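Local coordinates for protein putative beta-glucosidase (Bifidobacterium adolescentis, PDB 5WAB) that hydrolyses beta-glucosidic bonds as a glycoside hydrolase of family 3, and probably also releases terminal arabinopyranose from ginsenosides, at residues Leu85-Glu96 and His304-Glu314; Lys358-Arg369 and Gln474-Phe485. All coordinates share one frame; numbering follows the deposited sequence.

From the N terminus, the first of the four segments is on helix 83-99, in the N-terminal, TIM-barrel-type domain. Contact 1 closes a long loop, with 207 residues in between, when helix 301-313 returns to pack against that helix. Only after it has closed does contact 2 open: helix 362-368 and the loop before it meet helix 476-484 after a further 104 residues, all inside the C-terminal domain. The two are therefore in series, neither nested nor crossing, with centres about 17 Å apart. Helix 301-313 joins them: one side packs on helix 83-99, while Asp305, His309 and Ala312 touch Gln474, Asp482 and Ala479 of contact 2, so the two domains are tied through it.

Contact 1: residues Leu85-Glu96 and His304-Glu314; sequences LIHQVGEAMAEE and HDEVAHQAAIE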
loop_
_atom_site.group_PDB
_atom_site.type_symbol
_atom_site.label_atom_id
_atom_site.label_comp_id
_atom_site.label_asym_id
_atom_site.label_seq_id
_atom_site.Cartn_x
_atom_site.Cartn_y
_atom_site.Cartn_z
ATOM N N LEU A 85 2.116 -13.384 -5.167
ATOM C CA LEU A 85 3.454 -13.177 -4.620
ATOM C C LEU A 85 3.398 -12.499 -3.255
ATOM O O LEU A 85 4.162 -12.853 -2.350
ATOM C CB LEU A 85 4.293 -12.353 -5.597
ATOM C CG LEU A 85 5.649 -11.839 -5.112
ATOM C CD1 LEU A 85 6.575 -12.990 -4.826
ATOM C CD2 LEU A 85 6.256 -10.906 -6.151
ATOM N N ILE A 86 2.490 -11.534 -3.084
ATOM C CA ILE A 86 2.317 -10.889 -1.786
ATOM C C ILE A 86 1.805 -11.892 -0.757
ATOM O O ILE A 86 2.245 -11.898 0.401
ATOM C CB ILE A 86 1.375 -9.682 -1.929
ATOM C CG1 ILE A 86 1.950 -8.682 -2.940
ATOM C CG2 ILE A 86 1.090 -9.048 -0.564
ATOM C CD1 ILE A 86 0.988 -7.595 -3.345
ATOM N N HIS A 87 0.891 -12.777 -1.172
ATOM C CA HIS A 87 0.423 -13.836 -0.289
ATOM C C HIS A 87 1.573 -14.723 0.148
ATOM O O HIS A 87 1.570 -15.251 1.264
ATOM C CB HIS A 87 -0.649 -14.667 -0.998
ATOM C CG HIS A 87 -1.237 -15.751 -0.151
ATOM N ND1 HIS A 87 -0.582 -16.935 0.107
ATOM C CD2 HIS A 87 -2.423 -15.829 0.498
ATOM C CE1 HIS A 87 -1.339 -17.696 0.877
ATOM N NE2 HIS A 87 -2.462 -17.047 1.129
ATOM N N GLN A 88 2.568 -14.881 -0.717
ATOM C CA GLN A 88 3.718 -15.720 -0.425
ATOM C C GLN A 88 4.674 -15.046 0.556
ATOM O O GLN A 88 5.261 -15.720 1.411
ATOM C CB GLN A 88 4.416 -16.058 -1.737
ATOM C CG GLN A 88 5.477 -17.112 -1.649
ATOM C CD GLN A 88 5.919 -17.575 -3.018
ATOM O OE1 GLN A 88 5.330 -17.198 -4.035
ATOM N NE2 GLN A 88 6.952 -18.409 -3.055
ATOM N N VAL A 89 4.854 -13.726 0.432
ATOM C CA VAL A 89 5.602 -12.956 1.427
ATOM C C VAL A 89 4.971 -13.086 2.811
ATOM O O VAL A 89 5.675 -13.177 3.826
ATOM C CB VAL A 89 5.703 -11.478 0.993
ATOM C CG1 VAL A 89 6.407 -10.657 2.062
ATOM C CG2 VAL A 89 6.425 -11.350 -0.335
ATOM N N GLY A 90 3.640 -13.070 2.881
ATOM C CA GLY A 90 2.978 -13.188 4.171
ATOM C C GLY A 90 3.230 -14.523 4.844
ATOM O O GLY A 90 3.449 -14.589 6.060
ATOM N N GLU A 91 3.192 -15.610 4.068
ATOM C CA GLU A 91 3.459 -16.930 4.631
ATOM C C GLU A 91 4.844 -16.988 5.260
ATOM O O GLU A 91 5.018 -17.564 6.341
ATOM C CB GLU A 91 3.322 -18.001 3.553
ATOM C CG GLU A 91 1.969 -18.055 2.886
ATOM C CD GLU A 91 1.951 -19.054 1.742
ATOM O OE1 GLU A 91 1.159 -20.014 1.799
ATOM O OE2 GLU A 91 2.747 -18.889 0.792
ATOM N N ALA A 92 5.844 -16.401 4.595
ATOM C CA ALA A 92 7.192 -16.401 5.154
ATOM C C ALA A 92 7.255 -15.577 6.435
ATOM O O ALA A 92 7.890 -15.987 7.412
ATOM C CB ALA A 92 8.188 -15.874 4.122
ATOM N N MET A 93 6.588 -14.417 6.449
ATOM C CA MET A 93 6.529 -13.585 7.648
ATOM C C MET A 93 5.917 -14.338 8.827
ATOM O O MET A 93 6.383 -14.211 9.966
ATOM C CB MET A 93 5.737 -12.310 7.350
ATOM C CG MET A 93 6.437 -11.347 6.401
ATOM S SD MET A 93 5.362 -10.033 5.775
ATOM C CE MET A 93 4.809 -9.255 7.277
ATOM N N ALA A 94 4.864 -15.122 8.579
ATOM C CA ALA A 94 4.240 -15.870 9.665
ATOM C C ALA A 94 5.169 -16.951 10.203
ATOM O O ALA A 94 5.245 -17.166 11.419
ATOM C CB ALA A 94 2.928 -16.486 9.189
ATOM N N GLU A 95 5.884 -17.644 9.315
ATOM C CA GLU A 95 6.790 -18.697 9.759
ATOM C C GLU A 95 7.913 -18.130 10.619
ATOM O O GLU A 95 8.358 -18.771 11.580
ATOM C CB GLU A 95 7.353 -19.440 8.550
ATOM C CG GLU A 95 6.303 -20.235 7.796
ATOM C CD GLU A 95 6.859 -20.889 6.556
ATOM O OE1 GLU A 95 7.894 -20.406 6.042
ATOM O OE2 GLU A 95 6.258 -21.883 6.090
ATOM N N GLU A 96 8.376 -16.920 10.305
ATOM C CA GLU A 96 9.366 -16.297 11.172
ATOM C C GLU A 96 8.749 -15.928 12.515
ATOM O O GLU A 96 9.400 -16.056 13.558
ATOM C CB GLU A 96 9.975 -15.073 10.485
ATOM C CG GLU A 96 10.540 -15.384 9.110
ATOM C CD GLU A 96 11.459 -14.302 8.568
ATOM O OE1 GLU A 96 11.644 -13.262 9.234
ATOM O OE2 GLU A 96 12.011 -14.508 7.470
ATOM N N HIS A 304 13.417 -18.064 2.638
ATOM C CA HIS A 304 12.760 -16.775 2.824
ATOM C C HIS A 304 13.501 -15.667 2.088
ATOM O O HIS A 304 12.879 -14.742 1.555
ATOM C CB HIS A 304 12.657 -16.443 4.315
ATOM C CG HIS A 304 11.675 -17.290 5.061
ATOM N ND1 HIS A 304 11.293 -17.018 6.357
ATOM C CD2 HIS A 304 11.002 -18.409 4.700
ATOM C CE1 HIS A 304 10.422 -17.926 6.759
ATOM N NE2 HIS A 304 10.231 -18.784 5.775
ATOM N N ASP A 305 14.833 -15.755 2.031
ATOM C CA ASP A 305 15.608 -14.762 1.297
ATOM C C ASP A 305 15.326 -14.827 -0.195
ATOM O O ASP A 305 15.425 -13.807 -0.888
ATOM C CB ASP A 305 17.100 -14.959 1.565
ATOM C CG ASP A 305 17.957 -13.938 0.858
ATOM O OD1 ASP A 305 17.736 -12.729 1.067
ATOM O OD2 ASP A 305 18.849 -14.344 0.090
ATOM N N GLU A 306 14.957 -16.008 -0.701
ATOM C CA GLU A 306 14.597 -16.131 -2.108
ATOM C C GLU A 306 13.226 -15.536 -2.384
ATOM O O GLU A 306 13.002 -14.969 -3.458
ATOM C CB GLU A 306 14.634 -17.594 -2.535
ATOM C CG GLU A 306 16.025 -18.179 -2.605
ATOM C CD GLU A 306 16.009 -19.674 -2.832
ATOM O OE1 GLU A 306 14.902 -20.252 -2.880
ATOM O OE2 GLU A 306 17.101 -20.266 -2.978
ATOM N N VAL A 307 12.298 -15.656 -1.438
ATOM C CA VAL A 307 11.028 -14.956 -1.578
ATOM C C VAL A 307 11.272 -13.454 -1.627
ATOM O O VAL A 307 10.686 -12.741 -2.451
ATOM C CB VAL A 307 10.070 -15.357 -0.438
ATOM C CG1 VAL A 307 8.786 -14.535 -0.483
ATOM C CG2 VAL A 307 9.751 -16.847 -0.526
ATOM N N ALA A 308 12.173 -12.958 -0.773
ATOM C CA ALA A 308 12.556 -11.549 -0.814
ATOM C C ALA A 308 13.259 -11.196 -2.119
ATOM O O ALA A 308 13.121 -10.073 -2.616
ATOM C CB ALA A 308 13.452 -11.213 0.379
ATOM N N HIS A 309 14.021 -12.138 -2.680
ATOM C CA HIS A 309 14.662 -11.905 -3.969
ATOM C C HIS A 309 13.618 -11.707 -5.059
ATOM O O HIS A 309 13.697 -10.753 -5.843
ATOM C CB HIS A 309 15.593 -13.075 -4.301
ATOM C CG HIS A 309 16.432 -12.866 -5.524
ATOM N ND1 HIS A 309 16.469 -11.670 -6.210
ATOM C CD2 HIS A 309 17.264 -13.704 -6.187
ATOM C CE1 HIS A 309 17.286 -11.781 -7.242
ATOM N NE2 HIS A 309 17.781 -13.006 -7.251
ATOM N N GLN A 310 12.627 -12.601 -5.123
ATOM C CA GLN A 310 11.578 -12.460 -6.129
ATOM C C GLN A 310 10.703 -11.242 -5.846
ATOM O O GLN A 310 10.320 -10.516 -6.770
ATOM C CB GLN A 310 10.729 -13.732 -6.203
ATOM C CG GLN A 310 9.640 -13.668 -7.274
ATOM C CD GLN A 310 10.197 -13.483 -8.692
ATOM O OE1 GLN A 310 11.313 -13.906 -9.001
ATOM N NE2 GLN A 310 9.420 -12.830 -9.551
ATOM N N ALA A 311 10.375 -11.005 -4.573
ATOM C CA ALA A 311 9.614 -9.809 -4.222
ATOM C C ALA A 311 10.376 -8.538 -4.587
ATOM O O ALA A 311 9.769 -7.528 -4.962
ATOM C CB ALA A 311 9.267 -9.820 -2.732
ATOM N N ALA A 312 11.703 -8.559 -4.454
ATOM C CA ALA A 312 12.497 -7.385 -4.808
ATOM C C ALA A 312 12.508 -7.157 -6.313
ATOM O O ALA A 312 12.449 -6.011 -6.772
ATOM C CB ALA A 312 13.921 -7.519 -4.271
ATOM N N ILE A 313 12.588 -8.235 -7.096
ATOM C CA ILE A 313 12.585 -8.112 -8.552
ATOM C C ILE A 313 11.328 -7.397 -9.029
ATOM O O ILE A 313 11.385 -6.494 -9.874
ATOM C CB ILE A 313 12.725 -9.498 -9.206
ATOM C CG1 ILE A 313 14.125 -10.062 -8.965
ATOM C CG2 ILE A 313 12.408 -9.428 -10.682
ATOM C CD1 ILE A 313 14.365 -11.393 -9.632
ATOM N N GLU A 314 10.172 -7.788 -8.495
ATOM C CA GLU A 314 8.901 -7.225 -8.930
ATOM C C GLU A 314 8.545 -5.915 -8.234
ATOM O O GLU A 314 7.414 -5.439 -8.375
ATOM C CB GLU A 314 7.800 -8.262 -8.744
ATOM C CG GLU A 314 8.087 -9.519 -9.532
ATOM C CD GLU A 314 6.874 -10.396 -9.716
ATOM O OE1 GLU A 314 5.744 -9.866 -9.772
ATOM O OE2 GLU A 314 7.059 -11.623 -9.808
#
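With its CG swung anti to the carbonyl carbon (chi1 -71°), His304 lays its imidazole over Ala92 and offers both ring nitrogens to helix 83-99; Glu95 and Glu96 share that first torsion and run on extended, bringing one carboxylate to each nitrogen. His304 NE2 donates to Glu95 OE1 at 2.9 Å, nearly along the C-O axis and slightly tilted from the ring. His304 ND1 donates to Glu96 OE2 at 2.8 Å, close to the ring plane and on the anti lone pair. Ala92 CB sits almost exactly over the ring centre, 3.8 Å from the centroid of His304, a CH-pi contact. Phe299 adds a nearly parallel ring.

The middle of this antiparallel helix pair, 10.0 Å between axes at 151°, is apolar. Val89 CG2 touches both Val307 CG1 and Ala311 CB, 4.0 Å from each. At the far end Leu85 rests CD2 on the carboxylate carbon of Glu314, 3.7 Å from its CD, while Gln310 NE2 holds Glu314 OE2 at 2.7 Å and Lys607 takes OE1. The pair joins the N-terminal, TIM-barrel-type domain to helix 301-313, which also touches helix 476-484 of the C-terminal domain.

Two carboxylates accepting from one imidazole imply that His304 is probably protonated, a buried positive charge shared by Glu95, which also pairs with Lys146, and Glu96, which is bonded by Thr69 as well.

Contact 2: residues Lys358-Arg369 and Gln474-Phe485; sequences KMTSFLDTLAAR and QAGGPALADVIF
The Phe362 ring turns its edge to helix 476-484, with Ala481 N and Gly477 O near its plane, and carries Leu366 CG over one face, 4.0 Å above it. The Arg369 guanidinium has Ala481 CB over a face, 3.3 Å above the plane, and Asp482 OD1 at its edge; the Phe485 ring has Ile484 CG2 over one face and Phe362 CZ at its rim.

This is knobs-into-holes packing in the alpha/beta C-terminal domain of a family 3 glycosidase: Phe362 is the knob, and Gly477, Leu480, Ala481 and Ile484 form the hole. The first torsion of Phe362 (chi1 -174°, CG opposite the backbone N) carries the ring into that hole, where Phe362 CD1 meets Leu480 CB at 3.5 Å and Phe362 CZ meets Ile484 CD1 at 3.8 Å. Phe407 of strand 403-409 also meets the ring. The axes come within 8.2 Å, crossing at 61°. This close approach is consistent with the lack of a side chain at Gly477, where a CB would run into Thr360 O, which instead takes a CA-H...O contact from Gly477 CA at 3.3 Å.

Arg369 grips one oxygen with two nitrogens, NH1 and NH2 both 2.8 Å from Asp482 OD1, in a salt bridge whose planes are 36° apart. A leucine in place of Asp482 would probably leave the guanidinium without its countercharge and free to swing off Ala481. At the loop end, Gln474 lies against Lys358 O, but its amide bonds to Asp305, Thr357 and Cys70.

Ser361 caps helix 362-368 through OG, and its carbonyl oxygen is reached from opposite faces by Thr365 N and by Thr365 OG1, the latter only 2.6 Å from Ser361 O.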
loop_
_atom_site.group_PDB
_atom_site.type_symbol
_atom_site.label_atom_id
_atom_site.label_comp_id
_atom_site.label_asym_id
_atom_site.label_seq_id
_atom_site.Cartn_x
_atom_site.Cartn_y
_atom_site.Cartn_z
ATOM N N LYS A 358 20.531 -11.674 5.737
ATOM C CA LYS A 358 21.641 -11.488 4.818
ATOM C C LYS A 358 21.326 -10.301 3.921
ATOM O O LYS A 358 20.188 -10.139 3.470
ATOM C CB LYS A 358 21.894 -12.751 3.984
ATOM C CG LYS A 358 20.735 -13.160 3.083
ATOM C CD LYS A 358 20.943 -14.553 2.515
ATOM C CE LYS A 358 20.881 -15.597 3.612
ATOM N NZ LYS A 358 21.307 -16.935 3.127
ATOM N N MET A 359 22.329 -9.461 3.679
ATOM C CA MET A 359 22.161 -8.362 2.743
ATOM C C MET A 359 23.456 -8.195 1.964
ATOM O O MET A 359 24.532 -8.092 2.559
ATOM C CB MET A 359 21.791 -7.067 3.474
ATOM C CG MET A 359 21.352 -5.943 2.557
ATOM S SD MET A 359 22.681 -4.840 2.066
ATOM C CE MET A 359 23.241 -4.242 3.659
ATOM N N THR A 360 23.345 -8.155 0.637
ATOM C CA THR A 360 24.488 -7.964 -0.250
ATOM C C THR A 360 24.209 -6.780 -1.160
ATOM O O THR A 360 23.213 -6.774 -1.893
ATOM C CB THR A 360 24.774 -9.225 -1.074
ATOM O OG1 THR A 360 25.084 -10.318 -0.199
ATOM C CG2 THR A 360 25.944 -8.996 -2.025
ATOM N N SER A 361 25.092 -5.788 -1.123
ATOM C CA SER A 361 24.897 -4.587 -1.913
ATOM C C SER A 361 25.020 -4.893 -3.404
ATOM O O SER A 361 25.392 -5.994 -3.819
ATOM C CB SER A 361 25.909 -3.519 -1.507
ATOM O OG SER A 361 27.220 -3.908 -1.878
ATOM N N PHE A 362 24.711 -3.884 -4.215
ATOM C CA PHE A 362 24.829 -4.044 -5.659
ATOM C C PHE A 362 26.283 -4.238 -6.064
ATOM O O PHE A 362 26.582 -5.040 -6.957
ATOM C CB PHE A 362 24.222 -2.836 -6.372
ATOM C CG PHE A 362 24.168 -2.979 -7.867
ATOM C CD1 PHE A 362 23.249 -3.830 -8.462
ATOM C CD2 PHE A 362 25.037 -2.262 -8.679
ATOM C CE1 PHE A 362 23.193 -3.964 -9.835
ATOM C CE2 PHE A 362 24.987 -2.394 -10.058
ATOM C CZ PHE A 362 24.062 -3.246 -10.636
ATOM N N LEU A 363 27.201 -3.525 -5.401
ATOM C CA LEU A 363 28.622 -3.675 -5.696
ATOM C C LEU A 363 29.109 -5.083 -5.374
ATOM O O LEU A 363 29.737 -5.743 -6.213
ATOM C CB LEU A 363 29.434 -2.637 -4.918
ATOM C CG LEU A 363 29.419 -1.197 -5.440
ATOM C CD1 LEU A 363 30.398 -0.351 -4.648
ATOM C CD2 LEU A 363 29.741 -1.147 -6.929
ATOM N N ASP A 364 28.841 -5.556 -4.156
ATOM C CA ASP A 364 29.237 -6.912 -3.797
ATOM C C ASP A 364 28.535 -7.950 -4.659
ATOM O O ASP A 364 29.064 -9.051 -4.853
ATOM C CB ASP A 364 28.966 -7.166 -2.316
ATOM C CG ASP A 364 29.858 -6.341 -1.417
ATOM O OD1 ASP A 364 30.911 -5.876 -1.898
ATOM O OD2 ASP A 364 29.509 -6.158 -0.232
ATOM N N THR A 365 27.357 -7.626 -5.198
ATOM C CA THR A 365 26.684 -8.576 -6.078
ATOM C C THR A 365 27.430 -8.702 -7.398
ATOM O O THR A 365 27.684 -9.814 -7.875
ATOM C CB THR A 365 25.231 -8.155 -6.319
ATOM O OG1 THR A 365 24.513 -8.150 -5.078
ATOM C CG2 THR A 365 24.549 -9.126 -7.267
ATOM N N LEU A 366 27.815 -7.573 -7.993
ATOM C CA LEU A 366 28.584 -7.633 -9.231
ATOM C C LEU A 366 29.948 -8.267 -8.999
ATOM O O LEU A 366 30.441 -9.017 -9.850
ATOM C CB LEU A 366 28.733 -6.239 -9.833
ATOM C CG LEU A 366 27.430 -5.590 -10.298
ATOM C CD1 LEU A 366 27.734 -4.369 -11.142
ATOM C CD2 LEU A 366 26.554 -6.582 -11.053
ATOM N N ALA A 367 30.578 -7.968 -7.861
ATOM C CA ALA A 367 31.870 -8.574 -7.547
ATOM C C ALA A 367 31.757 -10.090 -7.431
ATOM O O ALA A 367 32.547 -10.831 -8.027
ATOM C CB ALA A 367 32.425 -7.973 -6.256
ATOM N N ALA A 368 30.767 -10.572 -6.676
ATOM C CA ALA A 368 30.585 -12.009 -6.509
ATOM C C ALA A 368 30.170 -12.703 -7.802
ATOM O O ALA A 368 30.252 -13.932 -7.882
ATOM C CB ALA A 368 29.552 -12.285 -5.415
ATOM N N ARG A 369 29.725 -11.952 -8.807
ATOM C CA ARG A 369 29.304 -12.520 -10.079
ATOM C C ARG A 369 30.370 -12.406 -11.162
ATOM O O ARG A 369 30.098 -12.737 -12.320
ATOM C CB ARG A 369 28.012 -11.852 -10.554
ATOM C CG ARG A 369 26.798 -12.164 -9.704
ATOM C CD ARG A 369 25.527 -11.652 -10.362
ATOM N NE ARG A 369 24.339 -11.965 -9.572
ATOM C CZ ARG A 369 23.093 -11.916 -10.035
ATOM N NH1 ARG A 369 22.861 -11.570 -11.295
ATOM N NH2 ARG A 369 22.077 -12.217 -9.237
ATOM N N GLN A 474 16.115 -6.592 1.807
ATOM C CA GLN A 474 17.463 -7.118 1.996
ATOM C C GLN A 474 18.030 -7.774 0.740
ATOM O O GLN A 474 19.248 -7.971 0.661
ATOM C CB GLN A 474 17.489 -8.125 3.148
ATOM C CG GLN A 474 16.855 -9.468 2.823
ATOM C CD GLN A 474 16.966 -10.445 3.973
ATOM O OE1 GLN A 474 16.849 -10.063 5.135
ATOM N NE2 GLN A 474 17.214 -11.712 3.657
ATOM N N ALA A 475 17.190 -8.128 -0.232
ATOM C CA ALA A 475 17.634 -8.828 -1.431
ATOM C C ALA A 475 17.695 -7.924 -2.661
ATOM O O ALA A 475 17.658 -8.425 -3.792
ATOM C CB ALA A 475 16.736 -10.033 -1.701
ATOM N N GLY A 476 17.805 -6.609 -2.465
ATOM C CA GLY A 476 17.823 -5.696 -3.597
ATOM C C GLY A 476 19.032 -5.883 -4.495
ATOM O O GLY A 476 18.936 -5.750 -5.718
ATOM N N GLY A 477 20.188 -6.181 -3.904
ATOM C CA GLY A 477 21.408 -6.366 -4.657
ATOM C C GLY A 477 21.278 -7.361 -5.793
ATOM O O GLY A 477 21.400 -7.012 -6.974
ATOM N N PRO A 478 21.028 -8.630 -5.457
ATOM C CA PRO A 478 20.844 -9.637 -6.516
ATOM C C PRO A 478 19.711 -9.307 -7.470
ATOM O O PRO A 478 19.824 -9.572 -8.673
ATOM C CB PRO A 478 20.566 -10.922 -5.726
ATOM C CG PRO A 478 21.203 -10.694 -4.398
ATOM C CD PRO A 478 21.021 -9.234 -4.114
ATOM N N ALA A 479 18.620 -8.726 -6.966
ATOM C CA ALA A 479 17.485 -8.416 -7.828
ATOM C C ALA A 479 17.854 -7.367 -8.869
ATOM O O ALA A 479 17.437 -7.461 -10.030
ATOM C CB ALA A 479 16.307 -7.943 -6.982
ATOM N N LEU A 480 18.623 -6.355 -8.467
ATOM C CA LEU A 480 19.054 -5.327 -9.409
ATOM C C LEU A 480 19.940 -5.918 -10.499
ATOM O O LEU A 480 19.815 -5.558 -11.676
ATOM C CB LEU A 480 19.788 -4.215 -8.658
ATOM C CG LEU A 480 18.923 -3.284 -7.801
ATOM C CD1 LEU A 480 19.795 -2.412 -6.903
ATOM C CD2 LEU A 480 18.006 -2.435 -8.671
ATOM N N ALA A 481 20.836 -6.834 -10.128
ATOM C CA ALA A 481 21.703 -7.457 -11.120
ATOM C C ALA A 481 20.897 -8.252 -12.137
ATOM O O ALA A 481 21.179 -8.204 -13.342
ATOM C CB ALA A 481 22.727 -8.357 -10.428
ATOM N N ASP A 482 19.876 -8.977 -11.672
ATOM C CA ASP A 482 19.066 -9.798 -12.569
ATOM C C ASP A 482 18.277 -8.948 -13.558
ATOM O O ASP A 482 18.116 -9.330 -14.723
ATOM C CB ASP A 482 18.124 -10.679 -11.750
ATOM C CG ASP A 482 18.852 -11.770 -10.997
ATOM O OD1 ASP A 482 20.082 -11.904 -11.178
ATOM O OD2 ASP A 482 18.194 -12.489 -10.215
ATOM N N VAL A 483 17.782 -7.793 -13.123
ATOM C CA VAL A 483 16.988 -6.953 -14.010
ATOM C C VAL A 483 17.888 -6.159 -14.949
ATOM O O VAL A 483 17.680 -6.140 -16.166
ATOM C CB VAL A 483 16.072 -6.026 -13.191
ATOM C CG1 VAL A 483 15.420 -4.996 -14.098
ATOM C CG2 VAL A 483 15.016 -6.840 -12.449
ATOM N N ILE A 484 18.909 -5.507 -14.391
ATOM C CA ILE A 484 19.773 -4.630 -15.177
ATOM C C ILE A 484 20.529 -5.426 -16.233
ATOM O O ILE A 484 20.753 -4.945 -17.352
ATOM C CB ILE A 484 20.727 -3.865 -14.240
ATOM C CG1 ILE A 484 19.938 -2.869 -13.387
ATOM C CG2 ILE A 484 21.835 -3.177 -15.024
ATOM C CD1 ILE A 484 20.757 -2.198 -12.305
ATOM N N PHE A 485 20.907 -6.661 -15.913
ATOM C CA PHE A 485 21.670 -7.489 -16.834
ATOM C C PHE A 485 20.808 -8.512 -17.551
ATOM O O PHE A 485 21.342 -9.419 -18.197
ATOM C CB PHE A 485 22.826 -8.164 -16.102
ATOM C CG PHE A 485 23.874 -7.199 -15.648
ATOM C CD1 PHE A 485 24.870 -6.784 -16.515
ATOM C CD2 PHE A 485 23.841 -6.672 -14.373
ATOM C CE1 PHE A 485 25.829 -5.881 -16.110
ATOM C CE2 PHE A 485 24.794 -5.766 -13.961
ATOM C CZ PHE A 485 25.792 -5.371 -14.830
#